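Local atomic coordinates of TRAP-type C4-dicarboxylate:H+ symport system substrate-binding component DctP (Shewanella oneidensis, PDB entry 4MX6), a protein that binds succinate in the periplasm and probably delivers this C4-dicarboxylate to a TRAP-type transporter for proton-coupled uptake. Residues S42-E47 and P76-F81; K57-V62 and E69-V74; F115-L120 and K316-K321. All blocks are in the same frame, centred on the assembly; numbering follows the deposited sequence.

Interaction 1 (S42-E47 and P76-F81); sequences SHVVAE and PNSQLF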
ATOM      1  N   SER A  42      13.721  -0.928   5.913  0.60  6.59           N
ATOM      2  CA  SER A  42      12.819  -0.202   6.797  0.60  6.10           C
ATOM      3  C   SER A  42      11.414  -0.180   6.231  0.60  5.66           C
ATOM      4  O   SER A  42      11.223  -0.215   5.020  0.60  5.56           O
ATOM      5  CB  SER A  42      13.317   1.224   7.061  0.60  5.97           C
ATOM      6  OG  SER A  42      13.350   2.030   5.894  0.60  6.45           O
ATOM      7  N   HIS A  43      10.435  -0.108   7.121  1.00  6.51           N
ATOM      8  CA  HIS A  43       9.052   0.060   6.726  1.00  5.79           C
ATOM      9  C   HIS A  43       8.233   0.680   7.856  1.00  6.14           C
ATOM     10  O   HIS A  43       8.742   0.899   8.971  1.00  7.36           O
ATOM     11  CB  HIS A  43       8.477  -1.277   6.234  1.00  6.11           C
ATOM     12  CG  HIS A  43       8.350  -2.333   7.285  1.00  6.27           C
ATOM     13  ND1 HIS A  43       7.316  -2.329   8.194  1.00  6.71           N
ATOM     14  CD2 HIS A  43       9.107  -3.426   7.559  1.00  6.84           C
ATOM     15  CE1 HIS A  43       7.442  -3.385   8.981  1.00  6.60           C
ATOM     16  NE2 HIS A  43       8.520  -4.062   8.621  1.00  6.69           N
ATOM     17  N   VAL A  44       6.968   0.966   7.559  1.00  5.59           N
ATOM     18  CA  VAL A  44       6.119   1.744   8.456  1.00  5.80           C
ATOM     19  C   VAL A  44       5.041   0.928   9.159  1.00  6.04           C
ATOM     20  O   VAL A  44       4.265   1.483   9.930  1.00  7.39           O
ATOM     21  CB  VAL A  44       5.456   2.935   7.707  1.00  6.31           C
ATOM     22  CG1 VAL A  44       6.527   3.780   7.057  1.00  6.48           C
ATOM     23  CG2 VAL A  44       4.411   2.479   6.687  1.00  6.33           C
ATOM     24  N   VAL A  45       4.929  -0.364   8.869  1.00  6.05           N
ATOM     25  CA  VAL A  45       3.857  -1.166   9.450  1.00  6.06           C
ATOM     26  C   VAL A  45       4.292  -1.976  10.672  1.00  5.84           C
ATOM     27  O   VAL A  45       5.464  -2.059  11.009  1.00  6.67           O
ATOM     28  CB  VAL A  45       3.167  -2.072   8.402  1.00  6.17           C
ATOM     29  CG1 VAL A  45       2.582  -1.214   7.275  1.00  6.76           C
ATOM     30  CG2 VAL A  45       4.098  -3.145   7.845  1.00  6.61           C
ATOM     31  N   ALA A  46       3.305  -2.560  11.342  1.00  5.76           N
ATOM     32  CA  ALA A  46       3.573  -3.477  12.443  1.00  6.36           C
ATOM     33  C   ALA A  46       4.248  -4.752  11.925  1.00  6.33           C
ATOM     34  O   ALA A  46       4.161  -5.094  10.750  1.00  6.48           O
ATOM     35  CB  ALA A  46       2.288  -3.817  13.171  1.00  6.87           C
ATOM     36  N   GLU A  47       4.913  -5.468  12.814  1.00  6.78           N
ATOM     37  CA  GLU A  47       5.602  -6.692  12.435  1.00  6.90           C
ATOM     38  C   GLU A  47       4.639  -7.769  11.939  1.00  6.49           C
ATOM     39  O   GLU A  47       4.937  -8.476  10.967  1.00  6.46           O
ATOM     40  CB  GLU A  47       6.396  -7.213  13.640  1.00  8.29           C
ATOM     41  CG  GLU A  47       7.049  -8.558  13.402  1.00  9.53           C
ATOM     42  CD  GLU A  47       8.121  -8.881  14.403  1.00 11.64           C
ATOM     43  OE1 GLU A  47       8.962  -7.988  14.685  1.00 13.46           O
ATOM     44  OE2 GLU A  47       8.153 -10.042  14.860  1.00 11.12           O
ATOM     45  N   PRO A  76      10.759  -1.996  11.620  1.00  8.32           N
ATOM     46  CA  PRO A  76       9.322  -1.807  11.392  1.00  8.32           C
ATOM     47  C   PRO A  76       8.820  -0.508  12.026  1.00  8.21           C
ATOM     48  O   PRO A  76       9.587   0.194  12.704  1.00  8.87           O
ATOM     49  CB  PRO A  76       8.716  -3.006  12.123  1.00  8.94           C
ATOM     50  CG  PRO A  76       9.629  -3.179  13.316  1.00 10.04           C
ATOM     51  CD  PRO A  76      11.018  -2.899  12.761  1.00  9.73           C
ATOM     52  N   ASN A  77       7.550  -0.191  11.808  1.00  8.42           N
ATOM     53  CA  ASN A  77       6.874   0.856  12.582  1.00  9.73           C
ATOM     54  C   ASN A  77       7.516   2.235  12.482  1.00  8.89           C
ATOM     55  O   ASN A  77       7.422   3.020  13.426  1.00 10.77           O
ATOM     56  CB  ASN A  77       6.855   0.489  14.076  1.00 12.46           C
ATOM     57  CG  ASN A  77       6.032  -0.722  14.374  1.00 14.87           C
ATOM     58  OD1 ASN A  77       4.859  -0.767  14.028  1.00 15.02           O
ATOM     59  ND2 ASN A  77       6.627  -1.709  15.053  1.00 16.19           N
ATOM     60  N   SER A  78       8.148   2.535  11.355  1.00  8.07           N
ATOM     61  CA  SER A  78       8.784   3.834  11.138  1.00  8.76           C
ATOM     62  C   SER A  78       9.915   4.098  12.139  1.00 10.51           C
ATOM     63  O   SER A  78      10.296   5.249  12.365  1.00 12.12           O
ATOM     64  CB  SER A  78       7.762   4.988  11.197  1.00  9.42           C
ATOM     65  OG  SER A  78       6.727   4.830  10.241  1.00  9.66           O
ATOM     66  N   GLN A  79      10.475   3.044  12.723  1.00 11.18           N
ATOM     67  CA  GLN A  79      11.489   3.224  13.763  1.00 13.69           C
ATOM     68  C   GLN A  79      12.799   3.787  13.202  1.00 14.03           C
ATOM     69  O   GLN A  79      13.548   4.432  13.927  1.00 16.23           O
ATOM     70  CB  GLN A  79      11.739   1.910  14.511  1.00 16.60           C
ATOM     71  CG  GLN A  79      10.551   1.434  15.349  1.00 20.17           C
ATOM     72  CD  GLN A  79      10.677  -0.025  15.773  1.00 23.26           C
ATOM     73  OE1 GLN A  79      11.731  -0.645  15.596  1.00 24.94           O
ATOM     74  NE2 GLN A  79       9.596  -0.584  16.326  1.00 24.13           N
ATOM     75  N   LEU A  80      13.082   3.534  11.927  1.00 12.48           N
ATOM     76  CA  LEU A  80      14.270   4.101  11.290  1.00 12.77           C
ATOM     77  C   LEU A  80      13.892   5.231  10.322  1.00 11.77           C
ATOM     78  O   LEU A  80      14.309   6.372  10.515  1.00 13.98           O
ATOM     79  CB  LEU A  80      15.086   3.021  10.581  1.00 14.54           C
ATOM     80  CG  LEU A  80      16.450   3.481  10.047  1.00 15.72           C
ATOM     81  CD1 LEU A  80      17.375   3.897  11.190  1.00 17.28           C
ATOM     82  CD2 LEU A  80      17.077   2.384   9.206  1.00 16.22           C
ATOM     83  N   PHE A  81      13.116   4.902   9.292  1.00 10.43           N
ATOM     84  CA  PHE A  81      12.588   5.890   8.354  1.00  9.60           C
ATOM     85  C   PHE A  81      11.081   5.714   8.241  1.00  8.81           C
ATOM     86  O   PHE A  81      10.556   4.594   8.332  1.00  9.16           O
ATOM     87  CB  PHE A  81      13.271   5.774   6.986  1.00 10.52           C
ATOM     88  CG  PHE A  81      14.744   6.013   7.058  1.00 11.62           C
ATOM     89  CD1 PHE A  81      15.229   7.254   7.423  1.00 12.67           C
ATOM     90  CD2 PHE A  81      15.643   4.992   6.806  1.00 12.62           C
ATOM     91  CE1 PHE A  81      16.588   7.478   7.524  1.00 13.70           C
ATOM     92  CE2 PHE A  81      17.005   5.216   6.901  1.00 13.54           C
ATOM     93  CZ  PHE A  81      17.473   6.453   7.262  1.00 13.92           C
TER
HETATM   94  O   HOH W   1      10.628   2.920   5.973  1.00  9.75           O
HETATM   95  O   HOH W   2       4.507   3.847  11.227  1.00 10.76           O
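The backbone of S78 donates to the carbonyl of H43, with N to O at 3.0 Å and the N-H nearly straight at 161°; the donor lies in the carbonyl plane, on a lone pair. The second bond, from N77 N to V45 O at 2.9 Å, is less regular: its N-H is bent to 137° and comes from above the carbonyl plane. Both amides belong to the type I' turn P76-Q79, closed by the bond from Q79 N to P76 O, so the turn offers its two middle N-H groups to the 42-47 loop.

Two waters add bridges. One, beside the turn, donates to V44 O and sits 2.6 Å from S78 OG; the other donates to F81 O and may link it to S42 OG, though S42 is modelled in two conformers and the link rests on one of them.

H43 folds back to meet the turn. CG stands between the backbone N and the carbonyl carbon (chi1 67°), a torsion that brings ND1 round to accept from V45 N, in the ring plane, at 3.2 Å. Held by that bond, the imidazole presents one face to P76, whose CA makes a CH-pi contact 3.7 Å from the ring centroid, while P76 CB packs on H43 CE1 at 3.4 Å. Beyond it, S78 OG lies against CB and CG1 of V44.

These loops leave the C-terminal ends of the adjacent parallel strands 37-42 and 70-75, the usual place for a ligand site in an alpha/beta fold. Here V45 lies about 3 Å, side chain to nearest ligand atom, from bound succinate and touches K51 and N223, two of the succinate-binding residues.

Interaction 2 (K57-V62 and E69-V74); sequences KFKELV and EYTVSV
V72 fills the middle of this contact, its two methyls set between F58 and V62, which stand one helical turn apart on the same face. CG2 runs against V62, 3.8 Å from the V62 CB, with the two side chains at about a right angle; CG1 meets the F58 ring at CD2, 4.1 Å away, in an oblique approach. The anti placement of CG1 relative to the V72 backbone N (chi1 -178°) points that methyl at the F58 ring, while CG2 lies chiefly against V62 and also brushes the ring's CE2. V62 also reaches down the strand, where its CG1 packs on Y70 CB at 3.8 Å before the phenol ring leads off elsewhere.

K59 closes the side of the contact. Its CB rests on V72 CB, and the extended aliphatic chain slides past V72 in the opposite direction, over the carbonyl oxygen, until the bend at chi4 (62°) brings NZ back to it. NZ then donates to V72 O at 2.8 Å, nearly along the C=O axis. The same ammonium forms a salt bridge with E63, which also accepts from V72 N and T71 OG1, tying helix and strand edge together.

Over 57-62 and 70-74 the helix and strand axes run antiparallel, at 164° and 7.4 Å apart at their closest, within the beta-alpha-beta unit that starts with strand 37-42. That strand pairs with 70-75, while helix 260-295 packs against F58 and K57.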
ATOM      1  N   LYS A  57      11.004 -12.618   6.601  1.00  7.28           N
ATOM      2  CA  LYS A  57      11.329 -13.799   5.807  1.00  8.01           C
ATOM      3  C   LYS A  57      12.568 -13.542   4.953  1.00  7.51           C
ATOM      4  O   LYS A  57      13.444 -14.404   4.826  1.00  8.23           O
ATOM      5  CB  LYS A  57      10.136 -14.201   4.935  1.00  8.10           C
ATOM      6  CG  LYS A  57      10.356 -15.455   4.096  1.00  8.77           C
ATOM      7  CD  LYS A  57      10.597 -16.695   4.951  1.00 10.20           C
ATOM      8  CE  LYS A  57      10.589 -17.964   4.123  1.00 12.01           C
ATOM      9  NZ  LYS A  57      10.744 -19.170   4.962  1.00 14.06           N
ATOM     10  N   PHE A  58      12.658 -12.348   4.378  1.00  6.79           N
ATOM     11  CA  PHE A  58      13.825 -11.965   3.583  1.00  7.48           C
ATOM     12  C   PHE A  58      15.090 -12.028   4.444  1.00  7.63           C
ATOM     13  O   PHE A  58      16.107 -12.601   4.032  1.00  8.05           O
ATOM     14  CB  PHE A  58      13.586 -10.583   2.977  1.00  7.29           C
ATOM     15  CG  PHE A  58      14.757 -10.016   2.211  1.00  7.34           C
ATOM     16  CD1 PHE A  58      15.286 -10.660   1.104  1.00  8.01           C
ATOM     17  CD2 PHE A  58      15.278  -8.794   2.573  1.00  8.58           C
ATOM     18  CE1 PHE A  58      16.332 -10.108   0.412  1.00  9.21           C
ATOM     19  CE2 PHE A  58      16.323  -8.238   1.866  1.00  9.73           C
ATOM     20  CZ  PHE A  58      16.846  -8.897   0.790  1.00 10.07           C
ATOM     21  N   LYS A  59      15.027 -11.477   5.654  1.00  8.24           N
ATOM     22  CA  LYS A  59      16.127 -11.584   6.606  1.00  8.32           C
ATOM     23  C   LYS A  59      16.515 -13.037   6.850  1.00  8.97           C
ATOM     24  O   LYS A  59      17.696 -13.383   6.814  1.00  9.94           O
ATOM     25  CB  LYS A  59      15.722 -10.922   7.923  1.00  9.13           C
ATOM     26  CG  LYS A  59      16.693 -11.136   9.073  1.00  9.32           C
ATOM     27  CD  LYS A  59      16.173 -10.502  10.350  1.00 10.95           C
ATOM     28  CE  LYS A  59      17.101 -10.711  11.537  1.00 12.52           C
ATOM     29  NZ  LYS A  59      18.422 -10.085  11.317  1.00 13.41           N
ATOM     30  N   GLU A  60      15.530 -13.885   7.120  1.00  8.91           N
ATOM     31  CA  GLU A  60      15.788 -15.281   7.432  1.00  9.66           C
ATOM     32  C   GLU A  60      16.471 -15.986   6.269  1.00  9.87           C
ATOM     33  O   GLU A  60      17.463 -16.695   6.454  1.00 11.07           O
ATOM     34  CB  GLU A  60      14.478 -15.986   7.801  1.00  9.90           C
ATOM     35  CG  GLU A  60      13.928 -15.536   9.141  1.00 11.27           C
ATOM     36  CD  GLU A  60      12.498 -15.954   9.403  1.00 13.66           C
ATOM     37  OE1 GLU A  60      12.029 -16.864   8.702  1.00 16.05           O
ATOM     38  OE2 GLU A  60      11.866 -15.377  10.327  1.00 13.65           O
ATOM     39  N   LEU A  61      15.967 -15.764   5.060  1.00  9.27           N
ATOM     40  CA  LEU A  61      16.507 -16.450   3.892  1.00  9.43           C
ATOM     41  C   LEU A  61      17.911 -15.966   3.562  1.00  9.78           C
ATOM     42  O   LEU A  61      18.776 -16.771   3.202  1.00 11.34           O
ATOM     43  CB  LEU A  61      15.586 -16.307   2.681  1.00  9.58           C
ATOM     44  CG  LEU A  61      14.233 -16.996   2.817  1.00 10.32           C
ATOM     45  CD1 LEU A  61      13.504 -16.836   1.506  1.00 10.51           C
ATOM     46  CD2 LEU A  61      14.382 -18.457   3.173  1.00 10.90           C
ATOM     47  N   VAL A  62      18.157 -14.660   3.657  1.00  9.16           N
ATOM     48  CA  VAL A  62      19.495 -14.163   3.352  1.00 10.22           C
ATOM     49  C   VAL A  62      20.494 -14.729   4.351  1.00 10.74           C
ATOM     50  O   VAL A  62      21.588 -15.171   3.983  1.00 11.67           O
ATOM     51  CB  VAL A  62      19.536 -12.612   3.347  1.00 10.35           C
ATOM     52  CG1 VAL A  62      20.977 -12.098   3.337  1.00 11.95           C
ATOM     53  CG2 VAL A  62      18.768 -12.063   2.150  1.00 10.91           C
ATOM     54  N   GLU A  69      28.192 -13.401   5.191  1.00 16.61           N
ATOM     55  CA  GLU A  69      28.459 -12.538   4.049  1.00 16.05           C
ATOM     56  C   GLU A  69      27.541 -11.317   4.044  1.00 14.69           C
ATOM     57  O   GLU A  69      27.982 -10.205   3.751  1.00 14.50           O
ATOM     58  CB  GLU A  69      28.280 -13.310   2.744  1.00 18.02           C
ATOM     59  CG  GLU A  69      29.211 -14.503   2.581  1.00 20.59           C
ATOM     60  CD  GLU A  69      28.877 -15.324   1.343  1.00 22.88           C
ATOM     61  OE1 GLU A  69      28.867 -14.747   0.251  1.00 23.97           O
ATOM     62  OE2 GLU A  69      28.598 -16.534   1.463  1.00 24.99           O
ATOM     63  N   TYR A  70      26.264 -11.547   4.348  1.00 14.68           N
ATOM     64  CA  TYR A  70      25.261 -10.496   4.416  1.00 14.22           C
ATOM     65  C   TYR A  70      24.364 -10.744   5.612  1.00 15.55           C
ATOM     66  O   TYR A  70      24.108 -11.887   5.986  1.00 16.40           O
ATOM     67  CB  TYR A  70      24.405 -10.457   3.134  1.00 13.68           C
ATOM     68  CG  TYR A  70      25.202 -10.067   1.920  1.00 13.47           C
ATOM     69  CD1 TYR A  70      25.889 -11.021   1.175  1.00 14.54           C
ATOM     70  CD2 TYR A  70      25.309  -8.739   1.543  1.00 13.65           C
ATOM     71  CE1 TYR A  70      26.649 -10.665   0.082  1.00 15.08           C
ATOM     72  CE2 TYR A  70      26.060  -8.373   0.458  1.00 14.27           C
ATOM     73  CZ  TYR A  70      26.730  -9.337  -0.275  1.00 14.63           C
ATOM     74  OH  TYR A  70      27.489  -8.982  -1.368  1.00 16.17           O
ATOM     75  N   THR A  71      23.886  -9.660   6.210  1.00 15.93           N
ATOM     76  CA  THR A  71      22.868  -9.737   7.243  1.00 16.41           C
ATOM     77  C   THR A  71      21.822  -8.685   6.926  1.00 14.58           C
ATOM     78  O   THR A  71      22.156  -7.654   6.354  1.00 15.93           O
ATOM     79  CB  THR A  71      23.455  -9.488   8.646  1.00 19.33           C
ATOM     80  OG1 THR A  71      22.450  -9.723   9.633  1.00 22.11           O
ATOM     81  CG2 THR A  71      23.985  -8.069   8.773  1.00 19.68           C
ATOM     82  N   VAL A  72      20.566  -8.949   7.279  1.00 12.77           N
ATOM     83  CA  VAL A  72      19.487  -8.003   7.031  1.00 11.44           C
ATOM     84  C   VAL A  72      18.955  -7.481   8.362  1.00 11.27           C
ATOM     85  O   VAL A  72      18.546  -8.272   9.205  1.00 13.25           O
ATOM     86  CB  VAL A  72      18.323  -8.653   6.253  1.00 11.48           C
ATOM     87  CG1 VAL A  72      17.234  -7.621   5.968  1.00 11.25           C
ATOM     88  CG2 VAL A  72      18.807  -9.265   4.960  1.00 11.89           C
ATOM     89  N   SER A  73      18.990  -6.163   8.552  1.00 10.03           N
ATOM     90  CA  SER A  73      18.382  -5.521   9.707  1.00 10.65           C
ATOM     91  C   SER A  73      17.038  -4.947   9.294  1.00  9.29           C
ATOM     92  O   SER A  73      16.959  -4.183   8.335  1.00  9.33           O
ATOM     93  CB  SER A  73      19.284  -4.415  10.253  1.00 13.01           C
ATOM     94  OG  SER A  73      20.511  -4.957  10.699  1.00 15.57           O
ATOM     95  N   VAL A  74      15.994  -5.321  10.024  1.00  8.60           N
ATOM     96  CA  VAL A  74      14.639  -4.897   9.704  1.00  8.12           C
ATOM     97  C   VAL A  74      14.153  -3.897  10.746  1.00  7.85           C
ATOM     98  O   VAL A  74      14.256  -4.133  11.947  1.00  9.50           O
ATOM     99  CB  VAL A  74      13.683  -6.112   9.649  1.00  8.50           C
ATOM    100  CG1 VAL A  74      12.248  -5.673   9.407  1.00  8.86           C
ATOM    101  CG2 VAL A  74      14.121  -7.096   8.565  1.00  8.86           C
TER
HETATM  102  O   HOH W   3      16.695  -7.204  12.118  1.00 15.94           O

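Interaction 3 (F115-L120 and K316-K321); sequences FDLPFL and KPVWSK
W319, on helix 305-326, is set against a type II beta turn, L117-L120, in the loop that leads to helix 124-132. The contact joins parts of the periplasmic binding-protein fold almost two hundred residues apart in the chain, and it lies away from the succinate site.

One hydrogen bond crosses it. The indole NE1 donates to P118 O at 2.8 Å, with an N-H angle of 154°; the oxygen lies exactly in the indole plane, and the donor is tilted 24° from the carbonyl plane. The carbonyl used is that of the turn's central peptide, so the bond fixes the edge of the ring against the turn itself.

CH-pi contacts hold the ring over its face. L117 CB stands 4.1 Å from the centroid of the five-membered ring, and L120 CD1 is equally far from that of the six-membered ring, both over the same face. The aliphatic chain of K316, from the same helix, lies along the opposite face, its CD over the ring centre. W319 has CG anti to its carbonyl carbon (chi1 -55°), which swings the indole off the helix toward the turn.

Apolar packing completes the join. P118 CD meets V318 CG1 at 3.9 Å, and L117 CD2 touches the same methyl from its own side. Around them, helix 184-191 packs on L117 and P118, and helix 328-337 on L117, L120 and W319. At the far end of the indole, CH2 touches L120 CD1 at 3.7 Å.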
ATOM      1  N   PHE A 115      -2.767   2.910  -9.929  1.00  7.61           N
ATOM      2  CA  PHE A 115      -3.138   2.008  -8.855  1.00  7.40           C
ATOM      3  C   PHE A 115      -4.077   2.625  -7.819  1.00  7.73           C
ATOM      4  O   PHE A 115      -4.744   1.894  -7.092  1.00  8.79           O
ATOM      5  CB  PHE A 115      -1.885   1.468  -8.165  1.00  7.27           C
ATOM      6  CG  PHE A 115      -1.184   0.379  -8.933  1.00  7.56           C
ATOM      7  CD1 PHE A 115      -1.724  -0.899  -8.995  1.00  7.56           C
ATOM      8  CD2 PHE A 115       0.034   0.626  -9.559  1.00  7.90           C
ATOM      9  CE1 PHE A 115      -1.067  -1.902  -9.673  1.00  7.52           C
ATOM     10  CE2 PHE A 115       0.695  -0.382 -10.238  1.00  8.14           C
ATOM     11  CZ  PHE A 115       0.141  -1.648 -10.293  1.00  8.34           C
ATOM     12  N   ASP A 116      -4.104   3.954  -7.727  1.00  6.86           N
ATOM     13  CA  ASP A 116      -4.922   4.653  -6.742  1.00  6.98           C
ATOM     14  C   ASP A 116      -6.346   4.918  -7.218  1.00  6.82           C
ATOM     15  O   ASP A 116      -7.169   5.384  -6.445  1.00  7.65           O
ATOM     16  CB  ASP A 116      -4.286   5.999  -6.405  1.00  7.26           C
ATOM     17  CG  ASP A 116      -3.110   5.890  -5.460  1.00  9.15           C
ATOM     18  OD1 ASP A 116      -2.935   4.810  -4.863  1.00 12.65           O
ATOM     19  OD2 ASP A 116      -2.380   6.900  -5.306  1.00  9.10           O
ATOM     20  N   LEU A 117      -6.637   4.691  -8.496  1.00  6.54           N
ATOM     21  CA  LEU A 117      -7.952   5.079  -9.021  1.00  7.21           C
ATOM     22  C   LEU A 117      -9.080   4.312  -8.314  1.00  6.90           C
ATOM     23  O   LEU A 117      -9.029   3.086  -8.188  1.00  7.20           O
ATOM     24  CB  LEU A 117      -8.019   4.881 -10.536  1.00  7.24           C
ATOM     25  CG  LEU A 117      -7.108   5.807 -11.349  1.00  8.55           C
ATOM     26  CD1 LEU A 117      -7.183   5.464 -12.820  1.00  9.34           C
ATOM     27  CD2 LEU A 117      -7.454   7.276 -11.139  1.00  9.38           C
ATOM     28  N   PRO A 118     -10.107   5.032  -7.852  1.00  7.20           N
ATOM     29  CA  PRO A 118     -11.134   4.360  -7.056  1.00  7.57           C
ATOM     30  C   PRO A 118     -11.993   3.403  -7.877  1.00  7.31           C
ATOM     31  O   PRO A 118     -12.464   3.750  -8.961  1.00  7.99           O
ATOM     32  CB  PRO A 118     -11.956   5.526  -6.500  1.00  8.78           C
ATOM     33  CG  PRO A 118     -11.652   6.695  -7.430  1.00  9.98           C
ATOM     34  CD  PRO A 118     -10.243   6.501  -7.831  1.00  8.12           C
ATOM     35  N   PHE A 119     -12.181   2.205  -7.346  1.00  7.36           N
ATOM     36  CA  PHE A 119     -12.984   1.148  -7.953  1.00  7.64           C
ATOM     37  C   PHE A 119     -12.438   0.678  -9.315  1.00  8.24           C
ATOM     38  O   PHE A 119     -13.157   0.065 -10.101  1.00  9.69           O
ATOM     39  CB  PHE A 119     -14.460   1.562  -8.069  1.00  8.78           C
ATOM     40  CG  PHE A 119     -15.124   1.804  -6.735  1.00  8.64           C
ATOM     41  CD1 PHE A 119     -15.520   0.746  -5.942  1.00  8.98           C
ATOM     42  CD2 PHE A 119     -15.352   3.091  -6.283  1.00  9.35           C
ATOM     43  CE1 PHE A 119     -16.131   0.979  -4.715  1.00  9.14           C
ATOM     44  CE2 PHE A 119     -15.957   3.315  -5.061  1.00  9.61           C
ATOM     45  CZ  PHE A 119     -16.349   2.258  -4.285  1.00  9.96           C
ATOM     46  N   LEU A 120     -11.159   0.904  -9.577  1.00  8.09           N
ATOM     47  CA  LEU A 120     -10.560   0.399 -10.809  1.00  8.23           C
ATOM     48  C   LEU A 120     -10.516  -1.130 -10.834  1.00  8.09           C
ATOM     49  O   LEU A 120     -10.874  -1.755 -11.838  1.00  9.55           O
ATOM     50  CB  LEU A 120      -9.161   0.984 -10.988  1.00  9.61           C
ATOM     51  CG  LEU A 120      -8.402   0.542 -12.242  1.00 10.22           C
ATOM     52  CD1 LEU A 120      -9.175   0.850 -13.524  1.00 11.67           C
ATOM     53  CD2 LEU A 120      -7.032   1.216 -12.247  1.00 11.21           C
ATOM     54  N   LYS A 316     -15.899   7.990 -10.796  1.00  8.83           N
ATOM     55  CA  LYS A 316     -15.389   7.905 -12.165  1.00  8.99           C
ATOM     56  C   LYS A 316     -14.734   9.201 -12.646  1.00  8.56           C
ATOM     57  O   LYS A 316     -13.738   9.139 -13.355  1.00  8.85           O
ATOM     58  CB  LYS A 316     -16.475   7.430 -13.126  1.00  9.78           C
ATOM     59  CG  LYS A 316     -16.786   5.947 -13.029  1.00 10.56           C
ATOM     60  CD  LYS A 316     -15.677   5.109 -13.641  1.00 12.66           C
ATOM     61  CE  LYS A 316     -16.002   3.622 -13.613  1.00 15.98           C
ATOM     62  NZ  LYS A 316     -17.231   3.279 -14.374  1.00 18.83           N
ATOM     63  N   PRO A 317     -15.254  10.380 -12.246  1.00  8.76           N
ATOM     64  CA  PRO A 317     -14.558  11.601 -12.680  1.00  9.02           C
ATOM     65  C   PRO A 317     -13.106  11.717 -12.195  1.00  9.20           C
ATOM     66  O   PRO A 317     -12.329  12.469 -12.796  1.00  9.78           O
ATOM     67  CB  PRO A 317     -15.435  12.729 -12.122  1.00  9.28           C
ATOM     68  CG  PRO A 317     -16.792  12.138 -12.084  1.00  8.96           C
ATOM     69  CD  PRO A 317     -16.550  10.699 -11.621  1.00  9.21           C
ATOM     70  N   VAL A 318     -12.728  10.997 -11.144  1.00  8.48           N
ATOM     71  CA  VAL A 318     -11.329  10.995 -10.712  1.00  8.76           C
ATOM     72  C   VAL A 318     -10.470  10.358 -11.801  1.00  8.65           C
ATOM     73  O   VAL A 318      -9.363  10.815 -12.082  1.00  9.79           O
ATOM     74  CB  VAL A 318     -11.165  10.237  -9.378  1.00  8.83           C
ATOM     75  CG1 VAL A 318      -9.696  10.148  -8.990  1.00  9.02           C
ATOM     76  CG2 VAL A 318     -11.990  10.905  -8.278  1.00  9.97           C
ATOM     77  N   TRP A 319     -10.977   9.304 -12.425  1.00  8.76           N
ATOM     78  CA  TRP A 319     -10.240   8.699 -13.528  1.00  9.26           C
ATOM     79  C   TRP A 319     -10.074   9.711 -14.656  1.00  9.79           C
ATOM     80  O   TRP A 319      -9.011   9.811 -15.263  1.00 10.02           O
ATOM     81  CB  TRP A 319     -10.954   7.475 -14.068  1.00  8.93           C
ATOM     82  CG  TRP A 319     -11.312   6.364 -13.121  1.00  8.21           C
ATOM     83  CD1 TRP A 319     -11.413   6.389 -11.750  1.00  8.49           C
ATOM     84  CD2 TRP A 319     -11.686   5.041 -13.522  1.00  8.30           C
ATOM     85  NE1 TRP A 319     -11.829   5.157 -11.297  1.00  8.77           N
ATOM     86  CE2 TRP A 319     -11.994   4.317 -12.360  1.00  8.91           C
ATOM     87  CE3 TRP A 319     -11.799   4.404 -14.766  1.00  9.69           C
ATOM     88  CZ2 TRP A 319     -12.408   2.992 -12.398  1.00  9.79           C
ATOM     89  CZ3 TRP A 319     -12.193   3.081 -14.799  1.00 10.99           C
ATOM     90  CH2 TRP A 319     -12.500   2.394 -13.626  1.00 10.88           C
ATOM     91  N   SER A 320     -11.132  10.464 -14.946  1.00  9.55           N
ATOM     92  CA  SER A 320     -11.077  11.462 -16.013  1.00 10.63           C
ATOM     93  C   SER A 320     -10.052  12.553 -15.713  1.00 11.36           C
ATOM     94  O   SER A 320      -9.354  13.028 -16.610  1.00 12.82           O
ATOM     95  CB  SER A 320     -12.462  12.057 -16.237  1.00 10.20           C
ATOM     96  OG  SER A 320     -13.343  11.014 -16.589  1.00 10.17           O
ATOM     97  N   LYS A 321      -9.948  12.949 -14.450  1.00 10.98           N
ATOM     98  CA  LYS A 321      -8.983  13.969 -14.062  1.00 11.70           C
ATOM     99  C   LYS A 321      -7.538  13.524 -14.320  1.00 12.09           C
ATOM    100  O   LYS A 321      -6.690  14.328 -14.687  1.00 14.20           O
ATOM    101  CB  LYS A 321      -9.171  14.296 -12.588  1.00 13.36           C
ATOM    102  CG  LYS A 321      -8.224  15.347 -12.036  1.00 15.83           C
ATOM    103  CD  LYS A 321      -8.525  15.645 -10.576  1.00 18.18           C
ATOM    104  CE  LYS A 321      -7.437  16.493  -9.952  1.00 20.48           C
ATOM    105  NZ  LYS A 321      -7.384  17.846 -10.526  1.00 22.54           N
TER

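Overall arrangement
Interactions 1 and 2 belong to one beta-alpha-beta unit: 57-62 and 69-74 pack its helix on its second strand, and 42-47 and 76-81 are the loops that follow its two strands. They meet where H43 NE2 lies 4.1 Å from V74 CG1. Interaction 3 lies on the opposite side of the chain's centre, its own centre about 29 Å from that of interaction 1 and 38 Å from that of interaction 2. It is the most buried of the three, the others being partly buried. Backbone bonds and waters dominate beside the ligand, valine packing with a lysine edge follows in interaction 2, and a single indole organises interaction 3.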